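Ribosome inactivating type 1 protein (PDB 3MVG) belongs to the ribosome-inactivating protein family, whose type 1 members are single folded chains without an attached lectin chain. Local coordinates at residues R171-N175 and F188-I194; V69-V73 and S160-R164; R81-D87 and P99-T105. All coordinates share one frame; numbering follows the deposited sequence. Where two conformers were deposited one is given.

In the fold
Interaction 2 lies near the middle of the chain, while interactions 1 and 3 lie further out, on opposite sides of its centre. The nearest atoms of those two are about 17 Å apart. Interaction 2 touches both of them. T162 packs on V172 of interaction 1, where helix 146-164 is followed by helix 166-173. V73 meets L85 of interaction 3, where strands 72-78 and 81-84 are neighbours in one mixed sheet. The chemistry differs with place. Interaction 3 is partly buried sheet edge, held by backbone hydrogen bonds. Interaction 2 is buried and ties a loop to a helix through S160 and R164. Interaction 1 is buried packing beside the second subunit, with no hydrogen bond between its segments.

Interaction 1. Residues R171-N175 and F188-I194; sequences RVTNN and FRPRVGI. Unlike the reference sequence in segment 188-194: R191 (reference Ser).
The closest CA atoms of the two segments are those of N175 and F188, 7.9 Å apart. Here the C-terminal part of helix 166-173 passes the loop that leads into helix 192-199. This is helix-to-loop packing in the ribosome-inactivating protein fold, next to the second subunit. R191 is the N-cap residue of helix 192-199.

F188 is the main apolar piece. Its CG sits between the backbone N and the carbonyl carbon (chi1 72°), which turns the ring toward the helix. R171 covers one face of it in a CH-pi contact, with CB 3.9 Å from the ring centroid. V172 adds CG2 near F188 CE1, the two side chains crossing at about a right angle. The N175 amide lies at only 21° to the ring plane, with ND2 3.7 Å from F188 CD1.

Further along, the R171 chain bends at chi2, and its CG meets I194 CD1 at 3.8 Å. The guanidinium then reaches R191. The two groups meet edge to edge, their planes 43° apart. Both are donors, so no bond joins them. R171 was modelled in two conformers, so this close pairing of like charges is uncertain. F241 of the second subunit packs on both arginines, and R171 NH2 donates to a glycerol.

N175 is held from several sides. Its OD1 accepts from R239 NE of the second subunit, and its ND2 is bonded to T240 OG1 of the same subunit. Within its own segment, N175 ND2 also donates to R171 O at 3.0 Å, in a clearly bent bond.

Interaction 2. Residues V69-V73 and S160-R164; sequences VNAYV and SETAR
S160 OG donates to A71 O at 2.7 Å, in the carbonyl plane and on a lone pair. This bond ties the end of helix 146-164 to the turn before strand 72-78. With OG beside its own backbone N (chi1 -61°), the serine hydroxyl is turned toward A71 O.

The next carbonyl back, N70 O, takes two donors from R164. NH2 of R164 gives the main bond to N70 O, 2.8 Å long and nearly straight at 166°. The carbonyl oxygen lies in the guanidinium plane. R164 NE adds a weak bond to the same oxygen. The extended R164 chain brings this edge of the guanidinium to the turn. R164 NH1 forms a long salt bridge to E161 OE1, 3.5 Å away on the same helix. R164 NH2 also donates to a glycerol, which may mark a pocket.

The turn is fixed from within. N70 OD1 accepts from Y72 N at 3.1 Å, an Asx turn. A71 and Y72 both face N67 in a G1 beta bulge, and A71 has positive phi.

The Y72 ring and the guanidinium cross obliquely, planes 24° apart, with Y72 CD2 3.4 Å from R164 NH2. The Y72 OH is bonded to G106 O. E161 OE2 is satisfied by Y108 OH.

W201 of helix 201-210 makes a cation-pi contact with R164. The turn leads into strand 72-78 of the mixed sheet, with L27 of helix 13-27 packed on A71 and I156 of helix 146-164 on Y72 and V73.

Interaction 3. Residues R81-D87 and P99-T105; sequences RFYLLSD and PHRLTFT. Unlike the reference sequence in segment 81-87: S86 (reference Ala). Unlike the reference sequence in segment 99-105: T105 (reference Ile). With GOL (glycerol), chain E.
F82, L84 and H100 carry the first backbone bonds between the segments. H100 N donates to F82 O, and L84 N to H100 O. L102 N then donates to L84 O at 2.8 Å, nearly along the C=O axis. Past the strands, S86 N reaches F104 O in a straight bond of 170°, although the donor stands above the carbonyl plane. A CA-H...O contact from Y83 CA to H100 O adds to the set.

The first three bonds make Y83-H100 and L84-R101 parallel bridges. The segments thus join the two strands of a beta-alpha-beta unit, strand 81-84, helix 92-95 and strand 100-101. Strand 100-101 is one of the two outermost strands of the mixed sheet within this chain.

Packing contacts lie on both faces. On the Y83 and H100 face, Y83 CD2 touches H100 CB at 3.6 Å. The two rings meet rim to rim, planes at 63°. On the other face, L84 CD1 packs on P99 CB, while L84 CD2 lies over one face of the R101 guanidinium. Beyond the strands, L85 CD2 touches F104 CE2 at 3.7 Å. The F104 side chain also packs on L111 and V114 of helix 108-115 and on V148 and L152 of helix 146-164.

The polar side chains form the next group. The R101 chain bends at chi3 (-64°) and turns its guanidinium back over the 81-87 segment. R101 NH1 makes a weak bond to S86 O, but its stronger partner is T88 O. The extended R81 lays its guanidinium over H100 CB, with R81 CZ 3.6 Å from that atom, and R81 NE donates to N98 O. A glycerol bridges the pair. R81 NH1 donates to its O3 at 2.8 Å, and H100 ND1 to its O1, at a distance short enough to be doubtful.

Interaction 1. Residues R171-N175 and F188-I194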
loop_
_atom_site.group_PDB
_atom_site.type_symbol
_atom_site.label_atom_id
_atom_site.label_comp_id
_atom_site.label_asym_id
_atom_site.label_seq_id
_atom_site.Cartn_x
_atom_site.Cartn_y
_atom_site.Cartn_z
ATOM N N ARG A 171 3.063 4.721 -1.862
ATOM C CA ARG A 171 4.267 5.344 -2.409
ATOM C C ARG A 171 5.166 5.814 -1.270
ATOM O O ARG A 171 6.383 5.608 -1.303
ATOM C CB ARG A 171 3.913 6.532 -3.311
ATOM C CG ARG A 171 2.907 6.242 -4.417
ATOM C CD ARG A 171 3.271 4.986 -5.178
ATOM N NE ARG A 171 2.716 4.970 -6.531
ATOM C CZ ARG A 171 1.570 4.388 -6.867
ATOM N NH1 ARG A 171 0.832 3.781 -5.947
ATOM N NH2 ARG A 171 1.158 4.419 -8.128
ATOM N N VAL A 172 4.555 6.438 -0.265
ATOM C CA VAL A 172 5.278 6.952 0.894
ATOM C C VAL A 172 5.879 5.806 1.706
ATOM O O VAL A 172 7.076 5.807 2.007
ATOM C CB VAL A 172 4.369 7.843 1.785
ATOM C CG1 VAL A 172 5.150 8.404 2.961
ATOM C CG2 VAL A 172 3.785 8.981 0.968
ATOM N N THR A 173 5.079 4.807 2.056
ATOM C CA THR A 173 5.614 3.737 2.897
ATOM C C THR A 173 6.658 2.892 2.167
ATOM O O THR A 173 7.583 2.396 2.808
ATOM C CB THR A 173 4.515 2.872 3.527
ATOM O OG1 THR A 173 3.739 2.284 2.493
ATOM C CG2 THR A 173 3.604 3.720 4.414
ATOM N N ASN A 174 6.564 2.782 0.845
ATOM C CA ASN A 174 7.604 2.091 0.066
ATOM C C ASN A 174 8.967 2.781 0.134
ATOM O O ASN A 174 9.990 2.216 -0.261
ATOM C CB ASN A 174 7.200 2.008 -1.399
ATOM C CG ASN A 174 6.074 1.013 -1.660
ATOM O OD1 ASN A 174 5.671 0.253 -0.785
ATOM N ND2 ASN A 174 5.546 1.047 -2.876
ATOM N N ASN A 175 8.969 4.020 0.607
ATOM C CA ASN A 175 10.190 4.799 0.699
ATOM C C ASN A 175 10.636 5.084 2.123
ATOM O O ASN A 175 11.580 5.843 2.331
ATOM C CB ASN A 175 10.044 6.054 -0.149
ATOM C CG ASN A 175 10.204 5.746 -1.605
ATOM O OD1 ASN A 175 11.276 5.305 -2.028
ATOM N ND2 ASN A 175 9.139 5.915 -2.386
ATOM N N PHE A 188 10.351 10.540 -3.503
ATOM C CA PHE A 188 9.834 10.384 -4.857
ATOM C C PHE A 188 9.144 11.691 -5.223
ATOM O O PHE A 188 8.861 12.519 -4.353
ATOM C CB PHE A 188 8.876 9.181 -4.956
ATOM C CG PHE A 188 7.540 9.400 -4.291
ATOM C CD1 PHE A 188 7.387 9.161 -2.933
ATOM C CD2 PHE A 188 6.435 9.833 -5.025
ATOM C CE1 PHE A 188 6.157 9.367 -2.307
ATOM C CE2 PHE A 188 5.207 10.038 -4.410
ATOM C CZ PHE A 188 5.068 9.809 -3.051
ATOM N N ARG A 189 8.891 11.882 -6.512
ATOM C CA ARG A 189 8.069 12.990 -6.972
ATOM C C ARG A 189 6.811 12.408 -7.593
ATOM O O ARG A 189 6.894 11.400 -8.307
ATOM C CB ARG A 189 8.828 13.855 -7.970
ATOM C CG ARG A 189 9.949 14.617 -7.308
ATOM C CD ARG A 189 10.818 15.337 -8.305
ATOM N NE ARG A 189 11.760 16.215 -7.617
ATOM C CZ ARG A 189 12.472 17.170 -8.207
ATOM N NH1 ARG A 189 12.350 17.388 -9.512
ATOM N NH2 ARG A 189 13.295 17.915 -7.485
ATOM N N PRO A 190 5.641 13.013 -7.312
ATOM C CA PRO A 190 4.395 12.415 -7.780
ATOM C C PRO A 190 4.337 12.387 -9.294
ATOM O O PRO A 190 4.660 13.379 -9.951
ATOM C CB PRO A 190 3.317 13.332 -7.198
ATOM C CG PRO A 190 3.993 14.636 -7.007
ATOM C CD PRO A 190 5.405 14.291 -6.617
ATOM N N ARG A 191 3.953 11.227 -9.818
ATOM C CA ARG A 191 3.864 10.985 -11.247
ATOM C C ARG A 191 2.586 11.625 -11.809
ATOM O O ARG A 191 1.712 12.055 -11.050
ATOM C CB ARG A 191 3.892 9.471 -11.498
ATOM C CG ARG A 191 2.692 8.749 -10.916
ATOM C CD ARG A 191 2.776 7.229 -10.941
ATOM N NE ARG A 191 3.371 6.679 -9.728
ATOM C CZ ARG A 191 4.642 6.304 -9.611
ATOM N NH1 ARG A 191 5.479 6.425 -10.632
ATOM N NH2 ARG A 191 5.084 5.825 -8.467
ATOM N N VAL A 192 2.486 11.705 -13.136
ATOM C CA VAL A 192 1.256 12.111 -13.817
ATOM C C VAL A 192 0.064 11.273 -13.315
ATOM O O VAL A 192 -1.066 11.767 -13.201
ATOM C CB VAL A 192 1.437 12.007 -15.360
ATOM C CG1 VAL A 192 0.106 12.026 -16.095
ATOM C CG2 VAL A 192 2.352 13.128 -15.855
ATOM N N GLY A 193 0.342 10.011 -13.000
ATOM C CA GLY A 193 -0.651 9.095 -12.457
ATOM C C GLY A 193 -1.175 9.533 -11.103
ATOM O O GLY A 193 -2.380 9.535 -10.874
ATOM N N ILE A 194 -0.268 9.897 -10.202
ATOM C CA ILE A 194 -0.651 10.325 -8.859
ATOM C C ILE A 194 -1.439 11.624 -8.927
ATOM O O ILE A 194 -2.443 11.794 -8.240
ATOM C CB ILE A 194 0.580 10.532 -7.958
ATOM C CG1 ILE A 194 1.157 9.185 -7.524
ATOM C CG2 ILE A 194 0.212 11.364 -6.739
ATOM C CD1 ILE A 194 2.346 9.307 -6.600
#

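Interaction 2. Residues V69-V73 and S160-R164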
loop_
_atom_site.group_PDB
_atom_site.type_symbol
_atom_site.label_atom_id
_atom_site.label_comp_id
_atom_site.label_asym_id
_atom_site.label_seq_id
_atom_site.Cartn_x
_atom_site.Cartn_y
_atom_site.Cartn_z
ATOM N N VAL A 69 -15.301 17.558 6.152
ATOM C CA VAL A 69 -16.159 17.376 4.974
ATOM C C VAL A 69 -15.356 16.932 3.747
ATOM O O VAL A 69 -15.810 16.107 2.963
ATOM C CB VAL A 69 -16.993 18.663 4.679
ATOM C CG1 VAL A 69 -17.847 18.518 3.421
ATOM C CG2 VAL A 69 -17.870 19.002 5.869
ATOM N N ASN A 70 -14.151 17.470 3.587
ATOM C CA ASN A 70 -13.364 17.132 2.407
ATOM C C ASN A 70 -11.946 16.648 2.709
ATOM O O ASN A 70 -11.157 16.407 1.792
ATOM C CB ASN A 70 -13.364 18.287 1.388
ATOM C CG ASN A 70 -12.655 19.524 1.897
ATOM O OD1 ASN A 70 -12.172 19.568 3.031
ATOM N ND2 ASN A 70 -12.576 20.543 1.043
ATOM N N ALA A 71 -11.636 16.499 3.997
ATOM C CA ALA A 71 -10.310 16.054 4.470
ATOM C C ALA A 71 -9.175 16.989 4.061
ATOM O O ALA A 71 -8.011 16.583 4.039
ATOM C CB ALA A 71 -10.017 14.616 4.016
ATOM N N TYR A 72 -9.500 18.244 3.770
ATOM C CA TYR A 72 -8.530 19.177 3.204
ATOM C C TYR A 72 -8.144 20.297 4.169
ATOM O O TYR A 72 -8.898 20.676 5.057
ATOM C CB TYR A 72 -9.087 19.784 1.916
ATOM C CG TYR A 72 -8.043 20.176 0.892
ATOM C CD1 TYR A 72 -7.697 21.516 0.686
ATOM C CD2 TYR A 72 -7.416 19.206 0.118
ATOM C CE1 TYR A 72 -6.756 21.878 -0.281
ATOM C CE2 TYR A 72 -6.489 19.549 -0.857
ATOM C CZ TYR A 72 -6.161 20.885 -1.043
ATOM O OH TYR A 72 -5.226 21.215 -2.001
ATOM N N VAL A 73 -6.950 20.838 3.959
ATOM C CA VAL A 73 -6.401 21.892 4.813
ATOM C C VAL A 73 -7.109 23.221 4.560
ATOM O O VAL A 73 -7.271 23.613 3.401
ATOM C CB VAL A 73 -4.877 22.045 4.567
ATOM C CG1 VAL A 73 -4.308 23.221 5.342
ATOM C CG2 VAL A 73 -4.137 20.770 4.950
ATOM N N SER A 160 -3.561 15.011 3.526
ATOM C CA SER A 160 -4.895 14.911 2.910
ATOM C C SER A 160 -4.959 13.881 1.784
ATOM O O SER A 160 -5.881 13.067 1.732
ATOM C CB SER A 160 -5.341 16.267 2.376
ATOM O OG SER A 160 -5.437 17.229 3.412
ATOM N N GLU A 161 -4.001 13.922 0.863
ATOM C CA GLU A 161 -4.096 13.050 -0.311
ATOM C C GLU A 161 -3.852 11.588 0.025
ATOM O O GLU A 161 -4.493 10.707 -0.540
ATOM C CB GLU A 161 -3.177 13.500 -1.448
ATOM C CG GLU A 161 -3.433 14.922 -1.973
ATOM C CD GLU A 161 -4.736 15.110 -2.730
ATOM O OE1 GLU A 161 -5.559 14.170 -2.811
ATOM O OE2 GLU A 161 -4.925 16.223 -3.256
ATOM N N THR A 162 -2.909 11.325 0.927
ATOM C CA THR A 162 -2.679 9.964 1.415
ATOM C C THR A 162 -3.857 9.450 2.263
ATOM O O THR A 162 -4.177 8.261 2.215
ATOM C CB THR A 162 -1.380 9.885 2.213
ATOM O OG1 THR A 162 -1.419 10.910 3.203
ATOM C CG2 THR A 162 -0.154 10.081 1.309
ATOM N N ALA A 163 -4.502 10.334 3.026
ATOM C CA ALA A 163 -5.726 9.933 3.733
ATOM C C ALA A 163 -6.804 9.520 2.713
ATOM O O ALA A 163 -7.506 8.537 2.912
ATOM C CB ALA A 163 -6.247 11.066 4.611
ATOM N N ARG A 164 -6.923 10.274 1.618
ATOM C CA ARG A 164 -7.925 9.999 0.580
ATOM C C ARG A 164 -7.605 8.754 -0.237
ATOM O O ARG A 164 -8.523 8.041 -0.649
ATOM C CB ARG A 164 -8.050 11.188 -0.364
ATOM C CG ARG A 164 -8.685 12.419 0.243
ATOM C CD ARG A 164 -8.545 13.546 -0.748
ATOM N NE ARG A 164 -9.221 14.769 -0.334
ATOM C CZ ARG A 164 -9.193 15.898 -1.035
ATOM N NH1 ARG A 164 -8.514 15.967 -2.169
ATOM N NH2 ARG A 164 -9.849 16.957 -0.597
#

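Interaction 3. Residues R81-D87 and P99-T105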
loop_
_atom_site.group_PDB
_atom_site.type_symbol
_atom_site.label_atom_id
_atom_site.label_comp_id
_atom_site.label_asym_id
_atom_site.label_seq_id
_atom_site.Cartn_x
_atom_site.Cartn_y
_atom_site.Cartn_z
ATOM N N ARG A 81 -0.003 31.510 16.396
ATOM C CA ARG A 81 -0.815 32.297 15.472
ATOM C C ARG A 81 -1.369 31.388 14.383
ATOM O O ARG A 81 -0.658 30.502 13.886
ATOM C CB ARG A 81 -0.019 33.449 14.845
ATOM C CG ARG A 81 -0.931 34.452 14.145
ATOM C CD ARG A 81 -0.180 35.604 13.521
ATOM N NE ARG A 81 -1.128 36.648 13.139
ATOM C CZ ARG A 81 -0.847 37.699 12.375
ATOM N NH1 ARG A 81 0.371 37.877 11.869
ATOM N NH2 ARG A 81 -1.809 38.570 12.104
ATOM N N PHE A 82 -2.634 31.600 14.032
ATOM C CA PHE A 82 -3.239 30.897 12.905
ATOM C C PHE A 82 -3.062 31.671 11.602
ATOM O O PHE A 82 -3.027 32.918 11.580
ATOM C CB PHE A 82 -4.720 30.600 13.163
ATOM C CG PHE A 82 -4.959 29.410 14.051
ATOM C CD1 PHE A 82 -4.979 29.551 15.439
ATOM C CD2 PHE A 82 -5.197 28.146 13.502
ATOM C CE1 PHE A 82 -5.214 28.451 16.268
ATOM C CE2 PHE A 82 -5.435 27.046 14.333
ATOM C CZ PHE A 82 -5.446 27.199 15.710
ATOM N N TYR A 83 -2.944 30.899 10.526
ATOM C CA TYR A 83 -2.761 31.362 9.169
ATOM C C TYR A 83 -3.861 30.723 8.350
ATOM O O TYR A 83 -3.995 29.498 8.309
ATOM C CB TYR A 83 -1.370 30.947 8.668
ATOM C CG TYR A 83 -0.282 31.641 9.455
ATOM C CD1 TYR A 83 0.236 31.087 10.629
ATOM C CD2 TYR A 83 0.169 32.897 9.069
ATOM C CE1 TYR A 83 1.209 31.761 11.380
ATOM C CE2 TYR A 83 1.134 33.579 9.809
ATOM C CZ TYR A 83 1.647 33.007 10.961
ATOM O OH TYR A 83 2.605 33.690 11.688
ATOM N N LEU A 84 -4.670 31.562 7.713
ATOM C CA LEU A 84 -5.855 31.114 6.984
ATOM C C LEU A 84 -5.628 31.177 5.500
ATOM O O LEU A 84 -5.092 32.162 4.990
ATOM C CB LEU A 84 -7.055 32.006 7.322
ATOM C CG LEU A 84 -7.932 31.713 8.541
ATOM C CD1 LEU A 84 -7.195 31.173 9.762
ATOM C CD2 LEU A 84 -8.720 32.975 8.893
ATOM N N LEU A 85 -6.060 30.149 4.784
ATOM C CA LEU A 85 -6.139 30.264 3.330
ATOM C C LEU A 85 -7.157 31.365 2.991
ATOM O O LEU A 85 -8.037 31.692 3.806
ATOM C CB LEU A 85 -6.478 28.924 2.669
ATOM C CG LEU A 85 -5.383 27.858 2.804
ATOM C CD1 LEU A 85 -5.937 26.498 2.410
ATOM C CD2 LEU A 85 -4.145 28.189 1.977
ATOM N N SER A 86 -7.025 31.955 1.805
ATOM C CA SER A 86 -7.783 33.172 1.491
ATOM C C SER A 86 -9.302 32.989 1.538
ATOM O O SER A 86 -10.032 33.935 1.847
ATOM C CB SER A 86 -7.353 33.748 0.140
ATOM O OG SER A 86 -7.800 32.933 -0.927
ATOM N N ASP A 87 -9.765 31.770 1.265
ATOM C CA ASP A 87 -11.199 31.477 1.245
ATOM C C ASP A 87 -11.777 30.942 2.557
ATOM O O ASP A 87 -12.977 30.702 2.652
ATOM C CB ASP A 87 -11.567 30.567 0.058
ATOM C CG ASP A 87 -10.721 29.291 -0.034
ATOM O OD1 ASP A 87 -9.699 29.131 0.669
ATOM O OD2 ASP A 87 -11.080 28.437 -0.872
ATOM N N PRO A 99 -5.725 36.250 13.413
ATOM C CA PRO A 99 -5.003 35.329 12.537
ATOM C C PRO A 99 -4.583 36.065 11.266
ATOM O O PRO A 99 -5.159 37.108 10.928
ATOM C CB PRO A 99 -6.052 34.265 12.213
ATOM C CG PRO A 99 -7.343 35.015 12.260
ATOM C CD PRO A 99 -7.179 35.984 13.393
ATOM N N HIS A 100 -3.587 35.543 10.571
ATOM C CA HIS A 100 -3.151 36.136 9.325
ATOM C C HIS A 100 -3.790 35.427 8.138
ATOM O O HIS A 100 -3.734 34.193 8.050
ATOM C CB HIS A 100 -1.629 36.069 9.210
ATOM C CG HIS A 100 -1.115 36.580 7.904
ATOM N ND1 HIS A 100 -1.068 37.922 7.601
ATOM C CD2 HIS A 100 -0.652 35.931 6.812
ATOM C CE1 HIS A 100 -0.585 38.079 6.382
ATOM N NE2 HIS A 100 -0.326 36.886 5.879
ATOM N N ARG A 101 -4.376 36.192 7.224
ATOM C CA ARG A 101 -4.956 35.616 6.027
ATOM C C ARG A 101 -3.957 35.633 4.869
ATOM O O ARG A 101 -3.439 36.691 4.485
ATOM C CB ARG A 101 -6.256 36.332 5.648
ATOM C CG ARG A 101 -6.998 35.627 4.519
ATOM C CD ARG A 101 -8.360 36.250 4.234
ATOM N NE ARG A 101 -9.298 36.130 5.351
ATOM C CZ ARG A 101 -9.970 35.029 5.673
ATOM N NH1 ARG A 101 -9.808 33.908 4.982
ATOM N NH2 ARG A 101 -10.813 35.045 6.696
ATOM N N LEU A 102 -3.695 34.452 4.321
ATOM C CA LEU A 102 -2.837 34.289 3.161
ATOM C C LEU A 102 -3.575 34.738 1.901
ATOM O O LEU A 102 -4.807 34.752 1.865
ATOM C CB LEU A 102 -2.411 32.827 3.048
ATOM C CG LEU A 102 -1.663 32.306 4.282
ATOM C CD1 LEU A 102 -1.739 30.793 4.376
ATOM C CD2 LEU A 102 -0.212 32.771 4.237
ATOM N N THR A 103 -2.829 35.101 0.865
ATOM C CA THR A 103 -3.448 35.676 -0.332
ATOM C C THR A 103 -3.928 34.629 -1.341
ATOM O O THR A 103 -4.495 34.978 -2.382
ATOM C CB THR A 103 -2.481 36.619 -1.067
ATOM O OG1 THR A 103 -1.438 35.852 -1.675
ATOM C CG2 THR A 103 -1.888 37.646 -0.110
ATOM N N PHE A 104 -3.703 33.354 -1.035
ATOM C CA PHE A 104 -4.062 32.259 -1.938
ATOM C C PHE A 104 -4.984 31.231 -1.298
ATOM O O PHE A 104 -5.026 31.085 -0.069
ATOM C CB PHE A 104 -2.792 31.556 -2.442
ATOM C CG PHE A 104 -1.863 31.102 -1.335
ATOM C CD1 PHE A 104 -0.883 31.959 -0.839
ATOM C CD2 PHE A 104 -1.977 29.823 -0.782
ATOM C CE1 PHE A 104 -0.025 31.550 0.191
ATOM C CE2 PHE A 104 -1.123 29.407 0.241
ATOM C CZ PHE A 104 -0.142 30.274 0.729
ATOM N N THR A 105 -5.726 30.529 -2.149
ATOM C CA THR A 105 -6.520 29.393 -1.714
ATOM C C THR A 105 -5.651 28.131 -1.712
ATOM O O THR A 105 -4.471 28.159 -2.073
ATOM C CB THR A 105 -7.706 29.135 -2.669
ATOM O OG1 THR A 105 -7.198 28.639 -3.914
ATOM C CG2 THR A 105 -8.552 30.393 -2.902
HETATM C C1 GOL E . -2.770 40.807 9.654
HETATM O O1 GOL E . -2.238 39.651 9.053
HETATM C C2 GOL E . -1.683 41.402 10.527
HETATM O O2 GOL E . -1.917 42.786 10.657
HETATM C C3 GOL E . -0.348 41.129 9.838
HETATM O O3 GOL E . 0.544 40.468 10.710
HETATM O O HOH W 1 -7.173 33.988 -3.459
#